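PDB 6Y4R: DotU family type IV/VI secretion system protein from Acinetobacter baumannii, which forms the cytoplasmic domain of TssL, a membrane-complex component of the type VI secretion system, through which the bacterium probably delivers effectors. Local coordinates for residues R40-Q43 / Q44-L48; F125-C128 / L129-G132. One frame throughout, in Å; residues are numbered along the deposited sequence.

Contact 1. Residues R40-Q43 / Q44-L48; sequences RFEQ and QAKKL
Four backbone bonds tie Arg40, Phe41, Glu42 and Gln43 to the residues four places on, Gln44, Ala45, Lys46 and Lys47. Gln44 N donates to Arg40 O at 2.9 Å, and Ala45 N reaches Phe41 O over the same distance. The bond from Lys46 N to Glu42 O measures 2.7 Å. Lys47 N to Gln43 O, at 3.2 Å, is the longest of the set. This is the regular i to i+4 pattern of an alpha-helix, here the final turns of helix 27-47; one step further, Leu48 N still bonds to Gln44 O although Leu48 itself has left the helix.

The apolar contact lies on the inward face. Phe41 CG sits anti to the backbone N (chi1 157°), and the ring comes down beside Ala45, with CE2 and Ala45 CB 4.1 Å apart in an oblique approach. Both residues are buried: helix 4-7 covers them through Leu7, while helix 52-71 supplies Ala58 against Phe41 and Ile55 against Ala45.

Among the polar side chains the meeting is mostly through their aliphatic parts. Glu42 and Lys46 cross at a slant, CG to CG at 4.1 Å, but their charges stay separated, with Glu42 OE2 6.2 Å from Lys46 NZ. The extended Glu42 chain instead carries OE1 to a salt bridge with Lys59 of helix 52-71. Gln43 and Lys47 run side by side in the same direction on the exposed surface, where Gln43 NE2 and Lys47 NZ come within 3.9 Å.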
# COMPACT_ATOMS: atom_id res chain seq x y z
N ARG A 40 8.75 4.70 -11.73
CA ARG A 40 7.79 5.13 -12.76
C ARG A 40 6.66 5.95 -12.14
O ARG A 40 6.31 7.02 -12.64
CB ARG A 40 7.17 3.94 -13.48
CG ARG A 40 8.14 3.07 -14.18
CD ARG A 40 7.89 3.01 -15.66
NE ARG A 40 8.85 2.09 -16.26
CZ ARG A 40 9.22 2.12 -17.54
NH1 ARG A 40 8.72 3.04 -18.36
NH2 ARG A 40 10.10 1.24 -17.99
N PHE A 41 6.04 5.41 -11.09
CA PHE A 41 4.95 6.11 -10.42
C PHE A 41 5.40 7.46 -9.89
O PHE A 41 4.63 8.42 -9.96
CB PHE A 41 4.40 5.25 -9.27
CG PHE A 41 3.71 6.03 -8.20
CD1 PHE A 41 4.20 6.01 -6.91
CD2 PHE A 41 2.54 6.72 -8.43
CE1 PHE A 41 3.56 6.70 -5.90
CE2 PHE A 41 1.90 7.43 -7.40
CZ PHE A 41 2.41 7.40 -6.15
N GLU A 42 6.63 7.56 -9.43
CA GLU A 42 7.06 8.83 -8.84
C GLU A 42 7.35 9.85 -9.93
O GLU A 42 6.73 10.92 -9.96
CB GLU A 42 8.25 8.55 -7.93
CG GLU A 42 8.88 9.70 -7.22
CD GLU A 42 9.61 9.15 -6.01
OE1 GLU A 42 9.13 8.13 -5.47
OE2 GLU A 42 10.64 9.72 -5.60
N GLN A 43 8.21 9.50 -10.90
CA GLN A 43 8.43 10.33 -12.08
C GLN A 43 7.13 10.82 -12.72
O GLN A 43 7.03 11.99 -13.12
CB GLN A 43 9.26 9.54 -13.11
CG GLN A 43 8.88 9.77 -14.56
CD GLN A 43 9.43 8.70 -15.48
OE1 GLN A 43 9.83 7.62 -15.04
NE2 GLN A 43 9.46 9.02 -16.77
N GLN A 44 6.12 9.95 -12.83
CA GLN A 44 4.86 10.36 -13.45
C GLN A 44 4.03 11.23 -12.52
O GLN A 44 3.40 12.19 -12.97
CB GLN A 44 4.04 9.13 -13.87
CG GLN A 44 4.63 8.34 -15.02
CD GLN A 44 3.66 7.28 -15.51
OE1 GLN A 44 2.69 6.95 -14.82
NE2 GLN A 44 3.89 6.77 -16.73
N ALA A 45 4.02 10.91 -11.22
CA ALA A 45 3.26 11.74 -10.28
C ALA A 45 3.91 13.10 -10.08
O ALA A 45 3.21 14.10 -9.89
CB ALA A 45 3.09 11.01 -8.95
N LYS A 46 5.26 13.16 -10.12
CA LYS A 46 5.95 14.43 -10.02
C LYS A 46 5.67 15.32 -11.23
O LYS A 46 5.43 16.52 -11.05
CB LYS A 46 7.46 14.25 -9.86
CG LYS A 46 7.92 13.39 -8.70
CD LYS A 46 9.37 13.75 -8.36
CE LYS A 46 10.27 13.76 -9.63
NZ LYS A 46 11.50 14.60 -9.35
N LYS A 47 5.58 14.75 -12.44
CA LYS A 47 5.30 15.56 -13.63
C LYS A 47 3.88 16.01 -13.72
O LYS A 47 3.59 16.96 -14.44
CB LYS A 47 5.34 14.79 -14.94
CG LYS A 47 6.43 14.73 -15.89
CD LYS A 47 6.66 13.38 -16.24
CE LYS A 47 7.31 13.58 -17.50
NZ LYS A 47 7.64 12.28 -18.04
N LEU A 48 2.98 15.28 -13.08
CA LEU A 48 1.60 15.70 -13.01
C LEU A 48 1.37 16.62 -11.83
O LEU A 48 0.23 17.01 -11.58
CB LEU A 48 0.65 14.50 -12.97
CG LEU A 48 0.53 13.62 -14.23
CD1 LEU A 48 -0.40 12.42 -13.98
CD2 LEU A 48 0.07 14.43 -15.45

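Contact 2. Residues F125-C128 / L129-G132; sequences FHYC and LLLG
His126 and Tyr127 each receive a leucine from the next turn against a ring face. Leu130 CG rests over the His126 imidazole in a CH-pi contact, 4.2 Å from the ring centroid and displaced toward the rim, while Leu130 CD1 comes to 3.6 Å from His126 CE1. Leu131 repeats the theme on Tyr127: its CG lies above the phenol ring, 14° off the normal, and its CD1 approaches Tyr127 CE2 to 3.6 Å. Leu130 CD1 also meets Tyr127 CD1 at 4.2 Å, so this one methyl group touches both rings.

Both aromatic side chains leave the backbone with CG anti to N (chi1 173° for His126, -166° for Tyr127), whereas the two leucines turn CG beside their own N, back toward the preceding turn. The backbone bonds of the helix run beneath, among them Leu130 N to His126 O at 2.9 Å. Helix 119-130 then closes in a Schellman motif: Gly132, with positive phi, is its C' residue, Gly132 N bonds to Leu129 O, and Phe133 N turns back to Cys128 O.

Further out, Phe12 of helix 9-19 meets Tyr127 edge-to-face and touches Leu131. Phe125 and Cys128 pack on helix 52-71, and helix 143-159 covers Leu129 and Leu130 through Val149.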
# COMPACT_ATOMS: atom_id res chain seq x y z
N PHE A 125 -4.74 5.32 0.54
CA PHE A 125 -4.73 4.62 1.82
C PHE A 125 -6.01 3.82 2.04
O PHE A 125 -5.96 2.75 2.66
CB PHE A 125 -4.55 5.59 2.98
CG PHE A 125 -3.11 5.89 3.31
CD1 PHE A 125 -2.31 6.57 2.41
CD2 PHE A 125 -2.56 5.49 4.52
CE1 PHE A 125 -0.99 6.85 2.73
CE2 PHE A 125 -1.24 5.77 4.82
CZ PHE A 125 -0.46 6.45 3.93
N HIS A 126 -7.15 4.32 1.55
CA HIS A 126 -8.40 3.55 1.61
C HIS A 126 -8.33 2.31 0.73
O HIS A 126 -8.76 1.22 1.14
CB HIS A 126 -9.57 4.45 1.19
CG HIS A 126 -10.88 3.74 1.05
ND1 HIS A 126 -11.48 3.51 -0.17
CD2 HIS A 126 -11.74 3.25 1.98
CE1 HIS A 126 -12.64 2.90 0.01
NE2 HIS A 126 -12.82 2.72 1.31
N TYR A 127 -7.77 2.45 -0.47
CA TYR A 127 -7.69 1.33 -1.41
C TYR A 127 -6.72 0.24 -0.93
O TYR A 127 -6.94 -0.94 -1.21
CB TYR A 127 -7.30 1.85 -2.79
CG TYR A 127 -7.50 0.85 -3.89
CD1 TYR A 127 -8.76 0.38 -4.18
CD2 TYR A 127 -6.45 0.43 -4.67
CE1 TYR A 127 -8.96 -0.55 -5.20
CE2 TYR A 127 -6.63 -0.49 -5.70
CZ TYR A 127 -7.89 -0.97 -5.96
OH TYR A 127 -8.09 -1.87 -6.98
N CYS A 128 -5.66 0.61 -0.23
CA CYS A 128 -4.82 -0.40 0.41
C CYS A 128 -5.60 -1.13 1.50
O CYS A 128 -5.38 -2.32 1.74
CB CYS A 128 -3.57 0.26 0.98
SG CYS A 128 -2.50 0.95 -0.30
N LEU A 129 -6.51 -0.43 2.19
CA LEU A 129 -7.34 -1.10 3.18
C LEU A 129 -8.34 -2.07 2.52
O LEU A 129 -8.52 -3.19 3.02
CB LEU A 129 -8.07 -0.07 4.06
CG LEU A 129 -7.16 0.76 4.98
CD1 LEU A 129 -7.84 2.02 5.51
CD2 LEU A 129 -6.69 -0.09 6.15
N LEU A 130 -8.95 -1.70 1.37
CA LEU A 130 -9.84 -2.66 0.69
C LEU A 130 -9.09 -3.84 0.07
O LEU A 130 -9.71 -4.90 -0.12
CB LEU A 130 -10.69 -2.01 -0.42
CG LEU A 130 -11.57 -0.77 -0.27
CD1 LEU A 130 -12.00 -0.22 -1.64
CD2 LEU A 130 -12.76 -1.18 0.54
N LEU A 131 -7.80 -3.71 -0.24
CA LEU A 131 -7.03 -4.84 -0.76
C LEU A 131 -6.32 -5.63 0.34
O LEU A 131 -5.33 -6.32 0.05
CB LEU A 131 -6.02 -4.39 -1.82
CG LEU A 131 -6.47 -3.59 -3.04
CD1 LEU A 131 -5.25 -3.32 -3.96
CD2 LEU A 131 -7.60 -4.32 -3.78
N GLY A 132 -6.78 -5.53 1.58
CA GLY A 132 -6.46 -6.49 2.62
C GLY A 132 -5.47 -6.04 3.66
O GLY A 132 -5.20 -6.80 4.60

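In the fold
Contact 1 comes first along the chain, at the C-terminal end of helix 27-47; contact 2 follows much later, where helix 119-130 finishes. Their centres are 21 Å apart and their nearest atoms about 10 Å, so they do not touch. Helix 52-71 relates them: it receives side chains from both, Ile55 and Ala58 facing residues 40-48, Ala61 and Leu65 facing residues 125-132. Contact 1 lies toward the periphery, about 17 Å from the centre of the chain, and contact 2 nearer the middle, at about 7 Å. Both belong to the single all-helical DotU-family domain, in which side chains of helices 27-47 and 119-130 pack on the same helix, 52-71.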